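Local coordinates for protein organophosphorus hydrolase (PDB 4O98) that hydrolyses organophosphate triesters at a two-zinc centre, as an engineered variant of a lactonase of the metallo-beta-lactamase superfamily, at residues A49-Y54 with A88-L93; L136-H141 with T231-K236; D247-H252 with A293-P298. All coordinates share one frame; numbering follows the deposited sequence.

Contact 1: A49-Y54 with A88-L93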
ATOM      1  N   ALA B  49     -11.748  -1.657   1.422  1.00 30.68           N
ATOM      2  CA  ALA B  49     -11.131  -1.146   2.640  1.00 31.89           C
ATOM      3  C   ALA B  49     -11.358   0.353   2.674  1.00 32.90           C
ATOM      4  O   ALA B  49     -11.194   1.027   1.653  1.00 28.94           O
ATOM      5  CB  ALA B  49      -9.649  -1.457   2.670  1.00 30.17           C
ATOM      6  N   LEU B  50     -11.738   0.871   3.838  1.00 32.77           N
ATOM      7  CA  LEU B  50     -12.018   2.295   3.988  1.00 29.63           C
ATOM      8  C   LEU B  50     -11.143   2.899   5.097  1.00 33.17           C
ATOM      9  O   LEU B  50     -11.125   2.400   6.235  1.00 29.65           O
ATOM     10  CB  LEU B  50     -13.501   2.501   4.303  1.00 29.38           C
ATOM     11  CG  LEU B  50     -14.474   1.895   3.281  1.00 31.78           C
ATOM     12  CD1 LEU B  50     -15.907   1.910   3.798  1.00 30.51           C
ATOM     13  CD2 LEU B  50     -14.383   2.677   1.997  1.00 29.36           C
ATOM     14  N   TYR B  51     -10.436   3.979   4.757  1.00 29.73           N
ATOM     15  CA  TYR B  51      -9.560   4.691   5.689  1.00 30.84           C
ATOM     16  C   TYR B  51     -10.347   5.725   6.496  1.00 32.37           C
ATOM     17  O   TYR B  51     -11.119   6.511   5.930  1.00 33.24           O
ATOM     18  CB  TYR B  51      -8.481   5.404   4.877  1.00 29.06           C
ATOM     19  CG  TYR B  51      -7.384   6.122   5.650  1.00 30.73           C
ATOM     20  CD1 TYR B  51      -6.532   5.431   6.499  1.00 29.02           C
ATOM     21  CD2 TYR B  51      -7.150   7.478   5.455  1.00 29.81           C
ATOM     22  CE1 TYR B  51      -5.503   6.078   7.168  1.00 29.17           C
ATOM     23  CE2 TYR B  51      -6.129   8.136   6.111  1.00 28.53           C
ATOM     24  CZ  TYR B  51      -5.308   7.432   6.974  1.00 32.18           C
ATOM     25  OH  TYR B  51      -4.275   8.073   7.639  1.00 31.83           O
ATOM     26  N   ASP B  52     -10.149   5.745   7.812  1.00 30.90           N
ATOM     27  CA  ASP B  52     -10.803   6.754   8.634  1.00 28.16           C
ATOM     28  C   ASP B  52      -9.899   7.945   8.912  1.00 31.84           C
ATOM     29  O   ASP B  52     -10.376   9.012   9.303  1.00 35.17           O
ATOM     30  CB  ASP B  52     -11.238   6.167   9.963  1.00 30.47           C
ATOM     31  CG  ASP B  52     -12.348   6.973  10.597  1.00 33.80           C
ATOM     32  OD1 ASP B  52     -13.352   7.218   9.894  1.00 34.34           O
ATOM     33  OD2 ASP B  52     -12.218   7.377  11.774  1.00 33.04           O
ATOM     34  N   GLY B  53      -8.594   7.768   8.716  1.00 30.50           N
ATOM     35  CA  GLY B  53      -7.623   8.763   9.140  1.00 29.44           C
ATOM     36  C   GLY B  53      -6.592   8.134  10.057  1.00 31.66           C
ATOM     37  O   GLY B  53      -6.416   6.906  10.059  1.00 29.17           O
ATOM     38  N   TYR B  54      -5.919   8.958  10.855  1.00 31.80           N
ATOM     39  CA  TYR B  54      -4.830   8.466  11.699  1.00 31.75           C
ATOM     40  C   TYR B  54      -4.908   9.048  13.113  1.00 37.54           C
ATOM     41  O   TYR B  54      -5.544  10.079  13.343  1.00 33.65           O
ATOM     42  CB  TYR B  54      -3.462   8.807  11.076  1.00 31.63           C
ATOM     43  CG  TYR B  54      -3.221  10.311  10.888  1.00 37.59           C
ATOM     44  CD1 TYR B  54      -2.686  11.098  11.918  1.00 37.78           C
ATOM     45  CD2 TYR B  54      -3.527  10.940   9.683  1.00 32.63           C
ATOM     46  CE1 TYR B  54      -2.467  12.473  11.743  1.00 35.03           C
ATOM     47  CE2 TYR B  54      -3.316  12.303   9.503  1.00 33.85           C
ATOM     48  CZ  TYR B  54      -2.788  13.059  10.532  1.00 36.47           C
ATOM     49  OH  TYR B  54      -2.584  14.404  10.336  1.00 36.50           O
ATOM     50  N   ALA B  88      -3.050   4.116  11.786  1.00 28.11           N
ATOM     51  CA  ALA B  88      -4.242   4.140  10.935  1.00 33.09           C
ATOM     52  C   ALA B  88      -5.452   3.571  11.672  1.00 31.02           C
ATOM     53  O   ALA B  88      -5.300   2.779  12.605  1.00 30.98           O
ATOM     54  CB  ALA B  88      -3.998   3.364   9.654  1.00 28.97           C
ATOM     55  N   VAL B  89      -6.643   4.003  11.258  1.00 31.90           N
ATOM     56  CA  VAL B  89      -7.908   3.432  11.714  1.00 30.28           C
ATOM     57  C   VAL B  89      -8.695   3.063  10.447  1.00 29.23           C
ATOM     58  O   VAL B  89      -8.979   3.925   9.623  1.00 28.19           O
ATOM     59  CB  VAL B  89      -8.713   4.439  12.574  1.00 32.18           C
ATOM     60  CG1 VAL B  89     -10.110   3.885  12.947  1.00 28.58           C
ATOM     61  CG2 VAL B  89      -7.933   4.834  13.826  1.00 28.23           C
ATOM     62  N   ASN B  90      -9.020   1.785  10.286  1.00 25.94           N
ATOM     63  CA  ASN B  90      -9.663   1.296   9.067  1.00 30.77           C
ATOM     64  C   ASN B  90     -11.018   0.644   9.341  1.00 31.56           C
ATOM     65  O   ASN B  90     -11.221   0.052  10.411  1.00 32.06           O
ATOM     66  CB  ASN B  90      -8.783   0.230   8.413  1.00 25.75           C
ATOM     67  CG  ASN B  90      -7.359   0.693   8.189  1.00 29.73           C
ATOM     68  OD1 ASN B  90      -7.117   1.853   7.848  1.00 31.89           O
ATOM     69  ND2 ASN B  90      -6.395  -0.221   8.378  1.00 27.60           N
ATOM     70  N   ALA B  91     -11.931   0.732   8.373  1.00 30.87           N
ATOM     71  CA  ALA B  91     -13.170  -0.052   8.398  1.00 30.52           C
ATOM     72  C   ALA B  91     -13.271  -0.835   7.099  1.00 31.75           C
ATOM     73  O   ALA B  91     -12.539  -0.562   6.134  1.00 30.76           O
ATOM     74  CB  ALA B  91     -14.383   0.837   8.573  1.00 28.77           C
ATOM     75  N   TYR B  92     -14.172  -1.809   7.057  1.00 30.68           N
ATOM     76  CA  TYR B  92     -14.231  -2.690   5.892  1.00 31.07           C
ATOM     77  C   TYR B  92     -15.659  -2.866   5.335  1.00 33.70           C
ATOM     78  O   TYR B  92     -16.592  -3.173   6.085  1.00 32.72           O
ATOM     79  CB  TYR B  92     -13.525  -4.020   6.212  1.00 32.39           C
ATOM     80  CG  TYR B  92     -12.046  -3.794   6.464  1.00 34.10           C
ATOM     81  CD1 TYR B  92     -11.579  -3.465   7.737  1.00 31.47           C
ATOM     82  CD2 TYR B  92     -11.128  -3.842   5.417  1.00 29.62           C
ATOM     83  CE1 TYR B  92     -10.230  -3.208   7.964  1.00 31.84           C
ATOM     84  CE2 TYR B  92      -9.778  -3.587   5.634  1.00 31.11           C
ATOM     85  CZ  TYR B  92      -9.338  -3.274   6.913  1.00 31.91           C
ATOM     86  OH  TYR B  92      -8.005  -3.021   7.136  1.00 28.99           O
ATOM     87  N   LEU B  93     -15.821  -2.637   4.032  1.00 30.96           N
ATOM     88  CA  LEU B  93     -17.125  -2.766   3.374  1.00 31.31           C
ATOM     89  C   LEU B  93     -17.097  -4.020   2.512  1.00 34.37           C
ATOM     90  O   LEU B  93     -16.296  -4.120   1.564  1.00 32.16           O
ATOM     91  CB  LEU B  93     -17.413  -1.552   2.473  1.00 32.79           C
ATOM     92  CG  LEU B  93     -18.786  -0.852   2.381  1.00 36.40           C
ATOM     93  CD1 LEU B  93     -19.088  -0.369   0.958  1.00 29.27           C
ATOM     94  CD2 LEU B  93     -19.942  -1.666   2.923  1.00 32.97           C
TER

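Contact 2: L136-H141 with T231-K236. With ZN (zinc ion), chain F.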
ATOM      1  N   LEU B 136     -21.496  -4.579  11.140  1.00 33.13           N
ATOM      2  CA  LEU B 136     -20.916  -5.499  12.118  1.00 34.83           C
ATOM      3  C   LEU B 136     -19.883  -4.733  12.946  1.00 37.55           C
ATOM      4  O   LEU B 136     -19.049  -4.006  12.381  1.00 32.70           O
ATOM      5  CB  LEU B 136     -20.237  -6.661  11.398  1.00 36.05           C
ATOM      6  CG  LEU B 136     -20.926  -8.028  11.356  1.00 44.26           C
ATOM      7  CD1 LEU B 136     -22.429  -7.881  11.312  1.00 39.36           C
ATOM      8  CD2 LEU B 136     -20.440  -8.869  10.178  1.00 35.93           C
ATOM      9  N   LEU B 137     -19.930  -4.864  14.271  1.00 35.39           N
ATOM     10  CA  LEU B 137     -18.938  -4.173  15.089  1.00 32.40           C
ATOM     11  C   LEU B 137     -18.036  -5.165  15.797  1.00 34.45           C
ATOM     12  O   LEU B 137     -18.511  -6.067  16.479  1.00 34.43           O
ATOM     13  CB  LEU B 137     -19.604  -3.240  16.100  1.00 36.26           C
ATOM     14  CG  LEU B 137     -20.466  -2.067  15.607  1.00 38.21           C
ATOM     15  CD1 LEU B 137     -21.163  -1.405  16.790  1.00 34.67           C
ATOM     16  CD2 LEU B 137     -19.656  -1.025  14.850  1.00 37.17           C
ATOM     17  N   THR B 138     -16.727  -5.001  15.638  1.00 35.25           N
ATOM     18  CA  THR B 138     -15.795  -5.887  16.328  1.00 35.49           C
ATOM     19  C   THR B 138     -15.832  -5.614  17.836  1.00 34.76           C
ATOM     20  O   THR B 138     -15.740  -6.542  18.645  1.00 37.07           O
ATOM     21  CB  THR B 138     -14.356  -5.773  15.769  1.00 35.12           C
ATOM     22  OG1 THR B 138     -13.869  -4.428  15.921  1.00 31.45           O
ATOM     23  CG2 THR B 138     -14.332  -6.172  14.288  1.00 29.08           C
ATOM     24  N   HIS B 139     -15.968  -4.341  18.198  1.00 30.89           N
ATOM     25  CA  HIS B 139     -16.153  -3.929  19.595  1.00 34.49           C
ATOM     26  C   HIS B 139     -16.659  -2.485  19.637  1.00 34.44           C
ATOM     27  O   HIS B 139     -16.753  -1.839  18.592  1.00 36.27           O
ATOM     28  CB  HIS B 139     -14.873  -4.090  20.423  1.00 31.86           C
ATOM     29  CG  HIS B 139     -13.693  -3.314  19.905  1.00 34.48           C
ATOM     30  ND1 HIS B 139     -13.261  -3.392  18.599  1.00 32.65           N
ATOM     31  CD2 HIS B 139     -12.825  -2.483  20.536  1.00 34.87           C
ATOM     32  CE1 HIS B 139     -12.188  -2.632  18.440  1.00 32.91           C
ATOM     33  NE2 HIS B 139     -11.897  -2.075  19.604  1.00 34.00           N
ATOM     34  N   LEU B 140     -16.977  -1.976  20.828  1.00 34.79           N
ATOM     35  CA  LEU B 140     -17.642  -0.675  20.922  1.00 37.94           C
ATOM     36  C   LEU B 140     -16.734   0.517  21.228  1.00 36.25           C
ATOM     37  O   LEU B 140     -17.218   1.595  21.569  1.00 39.37           O
ATOM     38  CB  LEU B 140     -18.824  -0.718  21.911  1.00 37.15           C
ATOM     39  CG  LEU B 140     -20.134  -1.368  21.432  1.00 40.20           C
ATOM     40  CD1 LEU B 140     -21.091  -1.608  22.600  1.00 38.69           C
ATOM     41  CD2 LEU B 140     -20.830  -0.528  20.358  1.00 36.48           C
ATOM     42  N   HIS B 141     -15.425   0.345  21.096  1.00 35.99           N
ATOM     43  CA  HIS B 141     -14.518   1.484  21.222  1.00 34.89           C
ATOM     44  C   HIS B 141     -14.905   2.619  20.244  1.00 37.81           C
ATOM     45  O   HIS B 141     -15.452   2.363  19.168  1.00 33.69           O
ATOM     46  CB  HIS B 141     -13.073   1.026  20.989  1.00 38.09           C
ATOM     47  CG  HIS B 141     -12.343   0.652  22.238  1.00 37.78           C
ATOM     48  ND1 HIS B 141     -11.104   0.047  22.219  1.00 36.87           N
ATOM     49  CD2 HIS B 141     -12.664   0.816  23.544  1.00 39.40           C
ATOM     50  CE1 HIS B 141     -10.697  -0.158  23.460  1.00 37.22           C
ATOM     51  NE2 HIS B 141     -11.624   0.303  24.284  1.00 36.29           N
ATOM     52  N   THR B 231     -14.827  -9.191  19.062  1.00 35.48           N
ATOM     53  CA  THR B 231     -15.165 -10.265  18.144  1.00 35.57           C
ATOM     54  C   THR B 231     -14.571 -10.020  16.753  1.00 39.73           C
ATOM     55  O   THR B 231     -14.612  -8.892  16.230  1.00 39.85           O
ATOM     56  CB  THR B 231     -16.693 -10.444  18.091  1.00 37.78           C
ATOM     57  OG1 THR B 231     -17.157 -10.875  19.376  1.00 42.27           O
ATOM     58  CG2 THR B 231     -17.093 -11.476  17.073  1.00 38.33           C
ATOM     59  N   SER B 232     -13.993 -11.072  16.175  1.00 37.64           N
ATOM     60  CA  SER B 232     -13.461 -11.008  14.819  1.00 36.50           C
ATOM     61  C   SER B 232     -14.405 -11.732  13.859  1.00 37.04           C
ATOM     62  O   SER B 232     -14.986 -12.757  14.214  1.00 39.77           O
ATOM     63  CB  SER B 232     -12.062 -11.624  14.764  1.00 35.80           C
ATOM     64  OG  SER B 232     -11.169 -10.940  15.630  1.00 34.89           O
ATOM     65  N   TYR B 233     -14.549 -11.202  12.647  1.00 34.58           N
ATOM     66  CA  TYR B 233     -15.496 -11.754  11.674  1.00 38.98           C
ATOM     67  C   TYR B 233     -14.796 -12.449  10.510  1.00 39.34           C
ATOM     68  O   TYR B 233     -13.901 -11.880   9.868  1.00 36.90           O
ATOM     69  CB  TYR B 233     -16.439 -10.664  11.149  1.00 33.40           C
ATOM     70  CG  TYR B 233     -17.271 -10.034  12.242  1.00 36.61           C
ATOM     71  CD1 TYR B 233     -18.349 -10.705  12.790  1.00 33.74           C
ATOM     72  CD2 TYR B 233     -16.970  -8.765  12.727  1.00 40.08           C
ATOM     73  CE1 TYR B 233     -19.107 -10.134  13.786  1.00 38.52           C
ATOM     74  CE2 TYR B 233     -17.721  -8.184  13.729  1.00 36.05           C
ATOM     75  CZ  TYR B 233     -18.787  -8.879  14.253  1.00 38.14           C
ATOM     76  OH  TYR B 233     -19.541  -8.310  15.247  1.00 40.31           O
ATOM     77  N   LEU B 234     -15.205 -13.686  10.249  1.00 37.70           N
ATOM     78  CA  LEU B 234     -14.585 -14.485   9.204  1.00 39.65           C
ATOM     79  C   LEU B 234     -15.522 -14.570   8.007  1.00 41.39           C
ATOM     80  O   LEU B 234     -16.634 -15.091   8.110  1.00 41.23           O
ATOM     81  CB  LEU B 234     -14.248 -15.879   9.727  1.00 39.23           C
ATOM     82  CG  LEU B 234     -13.597 -16.851   8.737  1.00 42.71           C
ATOM     83  CD1 LEU B 234     -12.247 -16.327   8.334  1.00 43.58           C
ATOM     84  CD2 LEU B 234     -13.477 -18.259   9.325  1.00 41.13           C
ATOM     85  N   PHE B 235     -15.077 -14.024   6.882  1.00 37.98           N
ATOM     86  CA  PHE B 235     -15.833 -14.118   5.645  1.00 38.58           C
ATOM     87  C   PHE B 235     -15.209 -15.188   4.781  1.00 41.91           C
ATOM     88  O   PHE B 235     -13.977 -15.301   4.706  1.00 39.29           O
ATOM     89  CB  PHE B 235     -15.844 -12.782   4.917  1.00 36.61           C
ATOM     90  CG  PHE B 235     -16.684 -11.748   5.588  1.00 36.57           C
ATOM     91  CD1 PHE B 235     -16.209 -11.066   6.702  1.00 35.16           C
ATOM     92  CD2 PHE B 235     -17.964 -11.470   5.122  1.00 37.67           C
ATOM     93  CE1 PHE B 235     -16.996 -10.117   7.335  1.00 37.29           C
ATOM     94  CE2 PHE B 235     -18.757 -10.530   5.742  1.00 36.90           C
ATOM     95  CZ  PHE B 235     -18.278  -9.851   6.853  1.00 40.13           C
ATOM     96  N   LYS B 236     -16.063 -15.979   4.139  1.00 44.61           N
ATOM     97  CA  LYS B 236     -15.618 -17.138   3.374  1.00 43.03           C
ATOM     98  C   LYS B 236     -16.362 -17.175   2.044  1.00 43.21           C
ATOM     99  O   LYS B 236     -17.589 -17.213   2.011  1.00 39.95           O
ATOM    100  CB  LYS B 236     -15.862 -18.421   4.180  1.00 45.97           C
ATOM    101  CG  LYS B 236     -17.283 -18.508   4.801  1.00 59.68           C
ATOM    102  CD  LYS B 236     -17.474 -19.715   5.732  1.00 58.01           C
ATOM    103  CE  LYS B 236     -16.920 -19.449   7.125  1.00 59.70           C
ATOM    104  NZ  LYS B 236     -16.773 -20.726   7.887  1.00 66.38           N
TER
HETATM  105 ZN    ZN F 402     -10.104  -0.864  20.381  1.00 39.09          ZN
HETATM  106  O   HOH W   1      -9.732   1.085  19.669  1.00 32.51           O

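Contact 3: D247-H252 with A293-P298. With ZN (zinc ion), chain E; ZN (zinc ion), chain F.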
ATOM      1  N   ASP B 247      -9.244  -5.303  16.683  1.00 32.57           N
ATOM      2  CA  ASP B 247      -8.044  -4.817  17.334  1.00 33.23           C
ATOM      3  C   ASP B 247      -7.271  -5.944  18.057  1.00 32.77           C
ATOM      4  O   ASP B 247      -6.762  -5.740  19.151  1.00 33.66           O
ATOM      5  CB  ASP B 247      -8.390  -3.688  18.327  1.00 32.77           C
ATOM      6  CG  ASP B 247      -8.844  -2.397  17.637  1.00 35.63           C
ATOM      7  OD1 ASP B 247      -9.014  -2.399  16.399  1.00 33.85           O
ATOM      8  OD2 ASP B 247      -9.041  -1.378  18.343  1.00 33.13           O
ATOM      9  N   ILE B 248      -7.135  -7.120  17.459  1.00 32.80           N
ATOM     10  CA  ILE B 248      -6.355  -8.142  18.159  1.00 37.42           C
ATOM     11  C   ILE B 248      -4.895  -7.688  18.312  1.00 39.28           C
ATOM     12  O   ILE B 248      -4.146  -8.194  19.155  1.00 40.91           O
ATOM     13  CB  ILE B 248      -6.453  -9.544  17.514  1.00 38.76           C
ATOM     14  CG1 ILE B 248      -5.662  -9.614  16.219  1.00 39.60           C
ATOM     15  CG2 ILE B 248      -7.906  -9.956  17.291  1.00 36.65           C
ATOM     16  CD1 ILE B 248      -4.359 -10.383  16.380  1.00 39.55           C
ATOM     17  N   LEU B 249      -4.538  -6.672  17.535  1.00 33.98           N
ATOM     18  CA  LEU B 249      -3.182  -6.170  17.466  1.00 38.74           C
ATOM     19  C   LEU B 249      -3.256  -4.693  17.045  1.00 37.54           C
ATOM     20  O   LEU B 249      -4.037  -4.354  16.153  1.00 37.74           O
ATOM     21  CB  LEU B 249      -2.467  -6.996  16.405  1.00 42.32           C
ATOM     22  CG  LEU B 249      -0.992  -6.899  16.127  1.00 35.97           C
ATOM     23  CD1 LEU B 249      -0.562  -8.239  15.563  1.00 33.80           C
ATOM     24  CD2 LEU B 249      -0.724  -5.780  15.140  1.00 32.30           C
ATOM     25  N   ILE B 250      -2.452  -3.832  17.673  1.00 34.28           N
ATOM     26  CA  ILE B 250      -2.485  -2.385  17.423  1.00 32.81           C
ATOM     27  C   ILE B 250      -1.241  -1.844  16.688  1.00 35.82           C
ATOM     28  O   ILE B 250      -1.316  -0.837  15.970  1.00 34.11           O
ATOM     29  CB  ILE B 250      -2.633  -1.603  18.744  1.00 34.86           C
ATOM     30  CG1 ILE B 250      -3.775  -2.166  19.592  1.00 40.94           C
ATOM     31  CG2 ILE B 250      -2.845  -0.122  18.480  1.00 36.11           C
ATOM     32  CD1 ILE B 250      -5.147  -1.974  18.984  1.00 36.44           C
ATOM     33  N   ASN B 251      -0.092  -2.484  16.885  1.00 31.90           N
ATOM     34  CA  ASN B 251       1.148  -1.990  16.292  1.00 30.96           C
ATOM     35  C   ASN B 251       1.854  -3.088  15.513  1.00 33.08           C
ATOM     36  O   ASN B 251       2.473  -3.978  16.111  1.00 33.13           O
ATOM     37  CB  ASN B 251       2.074  -1.424  17.383  1.00 33.54           C
ATOM     38  CG  ASN B 251       3.342  -0.790  16.818  1.00 32.67           C
ATOM     39  OD1 ASN B 251       4.109  -1.427  16.085  1.00 31.70           O
ATOM     40  ND2 ASN B 251       3.567   0.473  17.158  1.00 31.37           N
ATOM     41  N   HIS B 252       1.791  -3.008  14.186  1.00 30.34           N
ATOM     42  CA  HIS B 252       2.289  -4.081  13.321  1.00 32.56           C
ATOM     43  C   HIS B 252       3.783  -4.339  13.523  1.00 33.08           C
ATOM     44  O   HIS B 252       4.243  -5.469  13.408  1.00 35.86           O
ATOM     45  CB  HIS B 252       2.019  -3.753  11.844  1.00 32.15           C
ATOM     46  CG  HIS B 252       2.831  -2.603  11.330  1.00 35.89           C
ATOM     47  ND1 HIS B 252       3.949  -2.778  10.538  1.00 31.27           N
ATOM     48  CD2 HIS B 252       2.717  -1.267  11.536  1.00 31.93           C
ATOM     49  CE1 HIS B 252       4.476  -1.597  10.258  1.00 35.62           C
ATOM     50  NE2 HIS B 252       3.748  -0.663  10.850  1.00 38.13           N
ATOM     51  N   ALA B 293      -7.950  -3.495  11.649  1.00 28.60           N
ATOM     52  CA  ALA B 293      -8.373  -2.121  11.918  1.00 29.20           C
ATOM     53  C   ALA B 293      -7.240  -1.115  12.128  1.00 30.79           C
ATOM     54  O   ALA B 293      -7.397   0.057  11.783  1.00 29.36           O
ATOM     55  CB  ALA B 293      -9.324  -2.092  13.107  1.00 29.35           C
ATOM     56  N   HIS B 294      -6.124  -1.543  12.727  1.00 28.95           N
ATOM     57  CA  HIS B 294      -5.011  -0.610  12.964  1.00 31.28           C
ATOM     58  C   HIS B 294      -3.702  -0.933  12.225  1.00 28.91           C
ATOM     59  O   HIS B 294      -2.653  -0.376  12.536  1.00 31.26           O
ATOM     60  CB  HIS B 294      -4.761  -0.425  14.465  1.00 30.64           C
ATOM     61  CG  HIS B 294      -5.937   0.159  15.189  1.00 30.19           C
ATOM     62  ND1 HIS B 294      -6.446   1.402  14.881  1.00 28.92           N
ATOM     63  CD2 HIS B 294      -6.724  -0.346  16.160  1.00 29.42           C
ATOM     64  CE1 HIS B 294      -7.495   1.640  15.647  1.00 33.89           C
ATOM     65  NE2 HIS B 294      -7.681   0.602  16.438  1.00 32.37           N
ATOM     66  N   LEU B 295      -3.783  -1.802  11.229  1.00 28.71           N
ATOM     67  CA  LEU B 295      -2.641  -2.109  10.372  1.00 27.82           C
ATOM     68  C   LEU B 295      -2.559  -1.014   9.308  1.00 29.59           C
ATOM     69  O   LEU B 295      -3.556  -0.322   9.060  1.00 30.37           O
ATOM     70  CB  LEU B 295      -2.829  -3.492   9.745  1.00 28.87           C
ATOM     71  CG  LEU B 295      -3.115  -4.655  10.709  1.00 28.83           C
ATOM     72  CD1 LEU B 295      -3.299  -5.961   9.954  1.00 30.26           C
ATOM     73  CD2 LEU B 295      -2.008  -4.818  11.754  1.00 30.76           C
ATOM     74  N   PRO B 296      -1.367  -0.808   8.707  1.00 29.20           N
ATOM     75  CA  PRO B 296      -1.246   0.297   7.741  1.00 28.19           C
ATOM     76  C   PRO B 296      -2.242   0.104   6.602  1.00 30.17           C
ATOM     77  O   PRO B 296      -2.317  -1.002   6.052  1.00 27.04           O
ATOM     78  CB  PRO B 296       0.200   0.165   7.233  1.00 28.62           C
ATOM     79  CG  PRO B 296       0.943  -0.520   8.390  1.00 29.55           C
ATOM     80  CD  PRO B 296      -0.078  -1.487   8.955  1.00 31.14           C
ATOM     81  N   PHE B 297      -2.999   1.151   6.272  1.00 28.96           N
ATOM     82  CA  PHE B 297      -4.057   1.066   5.262  1.00 27.94           C
ATOM     83  C   PHE B 297      -3.491   0.542   3.938  1.00 26.89           C
ATOM     84  O   PHE B 297      -2.431   0.993   3.511  1.00 26.31           O
ATOM     85  CB  PHE B 297      -4.717   2.451   5.063  1.00 30.90           C
ATOM     86  CG  PHE B 297      -5.834   2.441   4.056  1.00 29.58           C
ATOM     87  CD1 PHE B 297      -7.131   2.106   4.438  1.00 30.20           C
ATOM     88  CD2 PHE B 297      -5.580   2.709   2.725  1.00 25.48           C
ATOM     89  CE1 PHE B 297      -8.154   2.063   3.504  1.00 30.87           C
ATOM     90  CE2 PHE B 297      -6.598   2.655   1.775  1.00 26.15           C
ATOM     91  CZ  PHE B 297      -7.882   2.344   2.164  1.00 31.01           C
ATOM     92  N   PRO B 298      -4.213  -0.372   3.254  1.00 28.10           N
ATOM     93  CA  PRO B 298      -5.594  -0.825   3.511  1.00 27.94           C
ATOM     94  C   PRO B 298      -5.769  -1.861   4.608  1.00 27.75           C
ATOM     95  O   PRO B 298      -6.909  -2.264   4.872  1.00 27.91           O
ATOM     96  CB  PRO B 298      -6.032  -1.423   2.168  1.00 27.11           C
ATOM     97  CG  PRO B 298      -4.743  -1.854   1.500  1.00 25.10           C
ATOM     98  CD  PRO B 298      -3.677  -0.898   1.981  1.00 24.31           C
TER
HETATM   99 ZN    ZN E 401      -9.343   0.411  17.628  1.00 35.82          ZN
HETATM  100 ZN    ZN F 402     -10.104  -0.864  20.381  1.00 39.09          ZN
HETATM  101  O   HOH W   2      -5.875  -4.248  13.797  1.00 29.69           O
HETATM  102  O   HOH W   3       0.118  -1.141  13.108  1.00 31.60           O
HETATM  103  O   HOH W   1      -9.732   1.085  19.669  1.00 32.51           O

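Contact 1: A49-Y54 with A88-L93
A49-Y54 and A88-L93 are neighbouring antiparallel strands of the N-terminal sheet in the alphabeta/betaalpha sandwich of metallo-beta-lactamases. Their ladder is regular from A49 to Y51: L50 N gives a hydrogen bond to A91 O (2.8 Å), and A91 N returns one of equal length to L50 O. Further on the ladder is interrupted by a beta bulge: D52 N bonds to V89 O at 2.8 Å, while V89 N turns to G53 O at 3.1 Å, and the register resumes at Y54 with A88. At the phi of G53, +124°, a CB would be jammed against the carbonyl O of D52. The D52 carboxylate accepts hydrogen bonds from the backbone N of A107, G116 and V118, tying the bulge to the start of helix 118-124. On the face shared by A49, Y51, N90 and Y92, A49 CB packs on Y92 CE2 at 3.7 Å, and Y92 OH is hydrogen-bonded to P298 O. A88 O takes a hydrogen bond from the zinc ligand H294, a second-shell link to the metal site. N90 ND2 is hydrogen-bonded to L295 O and G292 O. With CG anti to the backbone N (chi1 -175°), the Y51 ring lies under the backbone: G53 N sits 3.4 Å above its centre, while the ring edge meets A88 CB through CE1 at 4.0 Å and N90 OD1, buried without a polar partner in the model, through CD1 at 3.9 Å.

Contact 2: L136-H141 with T231-K236
L136 lies over one face of the Y233 ring, and this is the tight part of the contact. Its CG stands 3.7 Å from the ring centroid and only 14° off the normal, a CH-pi contact; CB and CD2 rest on the same ring at either flank of CG, toward CE2 and CD1 respectively. The CG of Y233 is anti to its own carbonyl carbon (chi1 -61°), which carries the ring across to the loop, where the phenol reaches L137. Y233 OH donates to L137 O at 2.8 Å from well above the carbonyl plane, and it has a second hydrogen-bond partner in Y208 OH. T138 CG2 touches CE2 of Y233 at 4.0 Å, and T138 N lies at the ring edge. A step further along, T231 N bonds to T138 O at 2.8 Å, with T138 CA set against T231 O in a CA-H...O contact. Toward K236, which is exposed to solvent, the contact thins: L136 CD2 reaches F235 CZ at 4.1 Å, and beyond that strand 231-237 diverges from the loop. In the other direction the loop leaves the strand for the metal. T138 OG1, held also by D104, accepts H139 ND1 in the plane of the imidazole at 2.9 Å, fixing the rotation of a ring whose NE2 binds zinc beside H141 ND1. H139 and H141 open the sequence HLHPDH, the HxHxDH zinc-binding motif of metallo-beta-lactamases.

Contact 3: D247-H252 with A293-P298
D247 OD2 is gripped by both zinc ions, with 2.4 Å to the zinc of chain F and a shorter bond to the zinc of chain E, whose coordination H294 NE2 shares from the facing loop. The carboxylate and imidazole planes stand 54° apart, and OD2 approaches the imidazole at its edge, close to NE2 because both atoms bind one metal. Water 1 spans the same two ions, 2.2 Å from zinc E and 2.1 Å from zinc F. This is the bridged dinuclear centre of the metallo-beta-lactamase superfamily, completed by H139, H141 and H226 on one ion and D143 and H144 on the other. Behind it the loops are joined through solvent. Water 2 accepts from H294 N and donates to L249 O (3.0 Å); water 3 accepts from H252 N at 2.7 Å and donates to H294 O. The engineered I250 lies alongside H294, CD1 being 3.6 Å from the ring atom CD2, and also packs on W263, the other engineered residue. L249 CD2 meets L295 CD2 at 3.7 Å. Farther out, the H252 ring receives P296 CG over one face, 3.8 Å from its centroid, and its NE2 is hydrogen-bonded to E316 OE2 of the second subunit.

From the N terminus the three contacts close in series; none contains or crosses another. Contact 1 closes a 33-residue excursion through helix 67-76 within the first sheet. Contact 2 spans 89 residues and joins the two halves of the sandwich, the end of strand 134-136 in the first sheet to strand 231-237 in the second. Contact 3, across 40 residues that include helix 269-286, brings together two loops that follow strands 240-246 and 289-292 of the second sheet. Contacts 2 and 3 share the zinc of chain F and water 1. Contact 3 is fastened to contact 1 by the backbone bond from N90 N to A293 O, and contacts 1 and 3 both touch the second subunit.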